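Local atomic coordinates of Lmo0135 protein (Listeria monocytogenes EGD-e, PDB entry 5ISU), a protein that probably binds peptides outside the cell as the substrate-binding component of an ABC transporter. Residues A[61-66]-A[77-82]; A[386-391]-A[419-424]. One frame throughout, in Å; residues are numbered along the deposited sequence.

Interaction 1 (A[61-66]-A[77-82])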
loop_
_atom_site.group_PDB
_atom_site.type_symbol
_atom_site.label_atom_id
_atom_site.label_comp_id
_atom_site.label_asym_id
_atom_site.label_seq_id
_atom_site.Cartn_x
_atom_site.Cartn_y
_atom_site.Cartn_z
ATOM N N ALA A 61 -17.878 -0.896 9.406
ATOM C CA ALA A 61 -18.195 0.300 8.624
ATOM C C ALA A 61 -19.625 0.088 8.104
ATOM O O ALA A 61 -20.574 0.200 8.885
ATOM C CB ALA A 61 -17.183 0.491 7.507
ATOM N N LEU A 62 -19.803 -0.266 6.826
ATOM C CA LEU A 62 -21.151 -0.577 6.348
ATOM C C LEU A 62 -21.656 -1.835 7.063
ATOM O O LEU A 62 -22.861 -1.989 7.286
ATOM C CB LEU A 62 -21.173 -0.815 4.838
ATOM C CG LEU A 62 -20.843 0.357 3.908
ATOM C CD1 LEU A 62 -20.648 -0.144 2.480
ATOM C CD2 LEU A 62 -21.943 1.405 3.993
ATOM N N ALA A 63 -20.722 -2.728 7.409
ATOM C CA ALA A 63 -21.049 -3.979 8.087
ATOM C C ALA A 63 -21.142 -3.772 9.583
ATOM O O ALA A 63 -20.474 -2.906 10.152
ATOM C CB ALA A 63 -20.006 -5.046 7.785
ATOM N N LYS A 64 -21.974 -4.587 10.208
ATOM C CA LYS A 64 -22.176 -4.565 11.637
ATOM C C LYS A 64 -21.234 -5.615 12.261
ATOM O O LYS A 64 -20.667 -5.382 13.335
ATOM C CB LYS A 64 -23.643 -4.879 11.905
ATOM C CG LYS A 64 -24.127 -4.702 13.326
ATOM C CD LYS A 64 -25.548 -5.253 13.442
ATOM C CE LYS A 64 -26.017 -5.344 14.886
ATOM N NZ LYS A 64 -27.212 -6.226 14.997
ATOM N N SER A 65 -21.049 -6.753 11.574
ATOM C CA SER A 65 -20.178 -7.829 12.068
ATOM C C SER A 65 -19.817 -8.903 11.030
ATOM O O SER A 65 -20.470 -9.043 9.986
ATOM C CB SER A 65 -20.851 -8.547 13.238
ATOM O OG SER A 65 -22.087 -9.095 12.817
ATOM N N LEU A 66 -18.770 -9.652 11.359
ATOM C CA LEU A 66 -18.266 -10.761 10.565
ATOM C C LEU A 66 -18.227 -11.944 11.507
ATOM O O LEU A 66 -17.811 -11.808 12.655
ATOM C CB LEU A 66 -16.842 -10.500 10.073
ATOM C CG LEU A 66 -16.123 -11.691 9.395
ATOM C CD1 LEU A 66 -16.791 -12.055 8.078
ATOM C CD2 LEU A 66 -14.651 -11.405 9.147
ATOM N N VAL A 77 -21.392 -12.184 6.993
ATOM C CA VAL A 77 -21.338 -10.740 7.225
ATOM C C VAL A 77 -22.757 -10.179 7.371
ATOM O O VAL A 77 -23.605 -10.387 6.498
ATOM C CB VAL A 77 -20.668 -9.993 6.036
ATOM C CG1 VAL A 77 -20.631 -8.489 6.290
ATOM C CG2 VAL A 77 -19.263 -10.520 5.787
ATOM N N LYS A 78 -22.997 -9.473 8.473
ATOM C CA LYS A 78 -24.273 -8.806 8.731
ATOM C C LYS A 78 -24.063 -7.314 8.451
ATOM O O LYS A 78 -23.119 -6.725 8.959
ATOM C CB LYS A 78 -24.690 -8.965 10.195
ATOM C CG LYS A 78 -25.258 -10.317 10.630
ATOM C CD LYS A 78 -26.652 -10.568 10.067
ATOM C CE LYS A 78 -27.414 -11.630 10.859
ATOM N NZ LYS A 78 -26.730 -12.951 10.971
ATOM N N LEU A 79 -24.958 -6.709 7.668
ATOM C CA LEU A 79 -24.888 -5.274 7.329
ATOM C C LEU A 79 -25.727 -4.432 8.267
ATOM O O LEU A 79 -26.622 -4.928 8.919
ATOM C CB LEU A 79 -25.418 -5.025 5.902
ATOM C CG LEU A 79 -24.703 -5.662 4.705
ATOM C CD1 LEU A 79 -25.334 -5.235 3.389
ATOM C CD2 LEU A 79 -23.236 -5.277 4.712
ATOM N N LYS A 80 -25.447 -3.140 8.303
ATOM C CA LYS A 80 -26.269 -2.216 9.075
ATOM C C LYS A 80 -27.623 -2.053 8.346
ATOM O O LYS A 80 -27.714 -2.303 7.142
ATOM C CB LYS A 80 -25.543 -0.875 9.279
ATOM C CG LYS A 80 -24.345 -1.021 10.212
ATOM C CD LYS A 80 -23.534 0.258 10.434
ATOM C CE LYS A 80 -22.386 -0.062 11.392
ATOM N NZ LYS A 80 -21.375 1.008 11.498
ATOM N N ASP A 81 -28.662 -1.689 9.091
ATOM C CA ASP A 81 -30.000 -1.511 8.541
ATOM C C ASP A 81 -30.142 -0.110 7.999
ATOM O O ASP A 81 -29.499 0.809 8.493
ATOM C CB ASP A 81 -31.072 -1.695 9.635
ATOM C CG ASP A 81 -31.144 -3.126 10.182
ATOM O OD1 ASP A 81 -31.253 -4.081 9.381
ATOM O OD2 ASP A 81 -31.166 -3.291 11.423
ATOM N N GLY A 82 -30.999 0.055 6.996
ATOM C CA GLY A 82 -31.298 1.375 6.436
ATOM C C GLY A 82 -30.207 2.091 5.661
ATOM O O GLY A 82 -30.264 3.296 5.500
#

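Interaction 2 (A[386-391]-A[419-424])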
loop_
_atom_site.group_PDB
_atom_site.type_symbol
_atom_site.label_atom_id
_atom_site.label_comp_id
_atom_site.label_asym_id
_atom_site.label_seq_id
_atom_site.Cartn_x
_atom_site.Cartn_y
_atom_site.Cartn_z
ATOM N N LEU A 386 10.805 -5.232 -14.087
ATOM C CA LEU A 386 9.597 -6.047 -14.202
ATOM C C LEU A 386 9.890 -7.275 -15.083
ATOM O O LEU A 386 9.064 -8.184 -15.188
ATOM C CB LEU A 386 8.438 -5.213 -14.759
ATOM C CG LEU A 386 7.043 -5.580 -14.260
ATOM C CD1 LEU A 386 6.930 -5.283 -12.757
ATOM C CD2 LEU A 386 5.985 -4.806 -15.035
ATOM N N ASP A 387 11.086 -7.303 -15.681
ATOM C CA ASP A 387 11.529 -8.406 -16.544
ATOM C C ASP A 387 12.357 -9.419 -15.731
ATOM O O ASP A 387 13.534 -9.188 -15.449
ATOM C CB ASP A 387 12.355 -7.834 -17.714
ATOM C CG ASP A 387 12.791 -8.891 -18.719
ATOM O OD1 ASP A 387 12.280 -10.039 -18.679
ATOM O OD2 ASP A 387 13.649 -8.554 -19.569
ATOM N N ARG A 388 11.738 -10.549 -15.389
ATOM C CA ARG A 388 12.384 -11.602 -14.581
ATOM C C ARG A 388 13.649 -12.254 -15.170
ATOM O O ARG A 388 14.348 -12.976 -14.459
ATOM C CB ARG A 388 11.361 -12.695 -14.180
ATOM C CG ARG A 388 10.240 -12.235 -13.246
ATOM C CD ARG A 388 10.696 -11.996 -11.803
ATOM N NE ARG A 388 11.818 -11.061 -11.716
ATOM C CZ ARG A 388 11.720 -9.732 -11.765
ATOM N NH1 ARG A 388 12.821 -8.994 -11.705
ATOM N NH2 ARG A 388 10.542 -9.128 -11.889
ATOM N N LYS A 389 13.956 -11.997 -16.436
ATOM C CA LYS A 389 15.165 -12.560 -17.048
ATOM C C LYS A 389 16.320 -11.559 -17.071
ATOM O O LYS A 389 17.440 -11.918 -17.446
ATOM C CB LYS A 389 14.862 -12.991 -18.477
ATOM C CG LYS A 389 13.760 -14.041 -18.583
ATOM C CD LYS A 389 13.176 -14.101 -19.982
ATOM C CE LYS A 389 12.382 -12.839 -20.308
ATOM N NZ LYS A 389 11.742 -12.927 -21.646
ATOM N N ASN A 390 16.050 -10.320 -16.653
ATOM C CA ASN A 390 17.049 -9.243 -16.698
ATOM C C ASN A 390 18.151 -9.381 -15.647
ATOM O O ASN A 390 17.879 -9.643 -14.473
ATOM C CB ASN A 390 16.346 -7.884 -16.569
ATOM C CG ASN A 390 17.277 -6.705 -16.839
ATOM O OD1 ASN A 390 18.248 -6.475 -16.104
ATOM N ND2 ASN A 390 16.955 -5.919 -17.866
ATOM N N ALA A 391 19.393 -9.193 -16.100
ATOM C CA ALA A 391 20.592 -9.260 -15.253
ATOM C C ALA A 391 21.474 -8.008 -15.417
ATOM O O ALA A 391 22.686 -8.061 -15.182
ATOM C CB ALA A 391 21.393 -10.512 -15.575
ATOM N N TYR A 419 6.907 -10.215 -9.335
ATOM C CA TYR A 419 7.563 -9.122 -8.602
ATOM C C TYR A 419 8.729 -9.610 -7.717
ATOM O O TYR A 419 9.124 -8.925 -6.791
ATOM C CB TYR A 419 6.530 -8.294 -7.814
ATOM C CG TYR A 419 5.300 -7.928 -8.631
ATOM C CD1 TYR A 419 5.380 -7.016 -9.691
ATOM C CD2 TYR A 419 4.050 -8.477 -8.334
ATOM C CE1 TYR A 419 4.254 -6.686 -10.441
ATOM C CE2 TYR A 419 2.917 -8.146 -9.075
ATOM C CZ TYR A 419 3.022 -7.251 -10.127
ATOM O OH TYR A 419 1.906 -6.911 -10.866
ATOM N N ASN A 420 9.287 -10.783 -8.032
ATOM C CA ASN A 420 10.442 -11.342 -7.302
ATOM C C ASN A 420 11.687 -10.673 -7.899
ATOM O O ASN A 420 12.400 -11.263 -8.725
ATOM C CB ASN A 420 10.469 -12.871 -7.488
ATOM C CG ASN A 420 11.581 -13.580 -6.699
ATOM O OD1 ASN A 420 12.574 -12.986 -6.272
ATOM N ND2 ASN A 420 11.413 -14.892 -6.534
ATOM N N TYR A 421 11.938 -9.440 -7.469
ATOM C CA TYR A 421 13.058 -8.618 -7.998
ATOM C C TYR A 421 14.455 -9.211 -7.791
ATOM O O TYR A 421 15.363 -8.998 -8.610
ATOM C CB TYR A 421 12.990 -7.179 -7.438
ATOM C CG TYR A 421 11.680 -6.464 -7.796
ATOM C CD1 TYR A 421 11.332 -6.246 -9.130
ATOM C CD2 TYR A 421 10.807 -5.995 -6.811
ATOM C CE1 TYR A 421 10.153 -5.606 -9.478
ATOM C CE2 TYR A 421 9.624 -5.348 -7.152
ATOM C CZ TYR A 421 9.306 -5.155 -8.491
ATOM O OH TYR A 421 8.149 -4.520 -8.859
ATOM N N SER A 422 14.606 -9.973 -6.714
ATOM C CA SER A 422 15.866 -10.608 -6.387
ATOM C C SER A 422 16.106 -11.895 -7.211
ATOM O O SER A 422 17.229 -12.380 -7.266
ATOM C CB SER A 422 15.906 -10.923 -4.890
ATOM O OG SER A 422 15.701 -9.755 -4.094
ATOM N N ASN A 423 15.054 -12.427 -7.844
ATOM C CA ASN A 423 15.122 -13.667 -8.648
ATOM C C ASN A 423 15.620 -14.862 -7.803
ATOM O O ASN A 423 16.330 -15.750 -8.298
ATOM C CB ASN A 423 15.978 -13.471 -9.911
ATOM C CG ASN A 423 15.432 -12.392 -10.824
ATOM O OD1 ASN A 423 14.332 -12.510 -11.339
ATOM N ND2 ASN A 423 16.223 -11.342 -11.055
ATOM N N TYR A 424 15.194 -14.868 -6.538
ATOM C CA TYR A 424 15.534 -15.895 -5.548
ATOM C C TYR A 424 14.651 -17.133 -5.717
ATOM O O TYR A 424 13.429 -17.053 -5.613
ATOM C CB TYR A 424 15.356 -15.280 -4.159
ATOM C CG TYR A 424 15.515 -16.183 -2.955
ATOM C CD1 TYR A 424 16.766 -16.665 -2.574
ATOM C CD2 TYR A 424 14.428 -16.467 -2.135
ATOM C CE1 TYR A 424 16.912 -17.446 -1.440
ATOM C CE2 TYR A 424 14.571 -17.251 -1.005
ATOM C CZ TYR A 424 15.809 -17.732 -0.660
ATOM O OH TYR A 424 15.945 -18.510 0.466
#

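Interaction 1 (A[61-66]-A[77-82])
A classic beta bulge interrupts the antiparallel hairpin of strands 63-68 and 74-79, where Lys-64 and Ser-65 both face Lys-78. The carbonyl oxygen of Lys-78 takes two backbone donors: Lys-64 N at 2.7 Å, and Ser-65 N in a longer, weak bond. Lys-78 N returns a bond to Ser-65 O at 3.0 Å, completing the hydrogen-bonded pair. The extra residue moves the register by one, so that Ala-63 sits opposite Leu-79 while Leu-66 pairs with Val-77.

Beyond the bulge Lys-80 N reaches Leu-62 O at 3.0 Å, which carries the pairing past the end of strand 74-79. On the face shared by Leu-66 and Val-77, methyl CD1 of the leucine rests against CG2 of the valine at 3.7 Å, and helix 144-148 packs over both through Ile-148. The other valine methyl, CG1, turns to Ala-63 CB at 3.8 Å. On the reverse face Ser-65 OG lies beside CB of Lys-78, whose bent chain then leads away from the hairpin.

The Lys-80 side chain bridges the two segments where the strands end. Fully extended beyond CG, it runs past the carbonyl oxygens of Leu-62 and Ala-61, and its ammonium NZ meets Ala-61 O at 2.8 Å, in the carbonyl plane with a C=O...N angle of 145°.

Interaction 2 (A[386-391]-A[419-424])
Two loops, each folded into a type I beta turn, meet here through the side chain of Arg-388: Asp-387 to Asn-390 forms one turn, Asn-420 to Asn-423 the other. The polar link between them is the bond from Arg-388 NE to Asn-423 OD1, 2.9 Å long and nearly straight at 169°. The oxygen lies in the guanidinium plane, although the amide and guanidinium planes are 34° apart. Bends at chi2 and at chi3 (55°) fold the arginine back so that NE faces this oxygen. The far end of the guanidinium is held too, with NH2 donating to the carbonyl oxygens of Thr-385 and Pro-418. Asn-423 ND2 bonds to Asn-264 OD1, which should help fix which way the amide is flipped.

Flat-group packing adds to this grip. The start of the second turn lies over one guanidinium face, with Asn-420 O 3.5 Å from Arg-388 CZ and Tyr-421 CA 3.7 Å from NH1. The Tyr-421 ring stands perpendicular to the guanidinium, its CD1 4.0 Å from Arg-388 NH1. The apolar part of the contact is smaller: Leu-386 CD1 touches the edge of the Tyr-419 ring, 3.8 Å from CE1, the two side chains running alongside each other.

Within the second loop, the Asn-420 amide ties back to the backbone of Tyr-424, just past the turn: OD1 accepts Tyr-424 N at 3.2 Å, while ND2 bonds to Tyr-424 O and to Leu-414 O. Loop 386-391 leads from helix 378-385 into strand 395-400, and loop 419-424 precedes helix 427-438; Tyr-421 packs on Tyr-260 and Thr-262 of strand 248-263, while Tyr-424 rests against helix 442-458.

Overall arrangement
Interactions 1 and 2 lie on opposite sides of the chain's centre, their own centres 43 Å apart and their nearest atoms about 26 Å apart, so neither touches the other. They follow in series along the sequence, both within the family 5 solute-binding range. Interaction 1 holds one of the two outermost strands of the five-stranded antiparallel sheet against its neighbour; interaction 2 joins two connecting loops beside the mixed sheet that contains strands 248-263 and 395-400. Interaction 1 rests chiefly on backbone pairing, interaction 2 on side chains reaching between loops. No substrate-binding role is known for the residues of either contact.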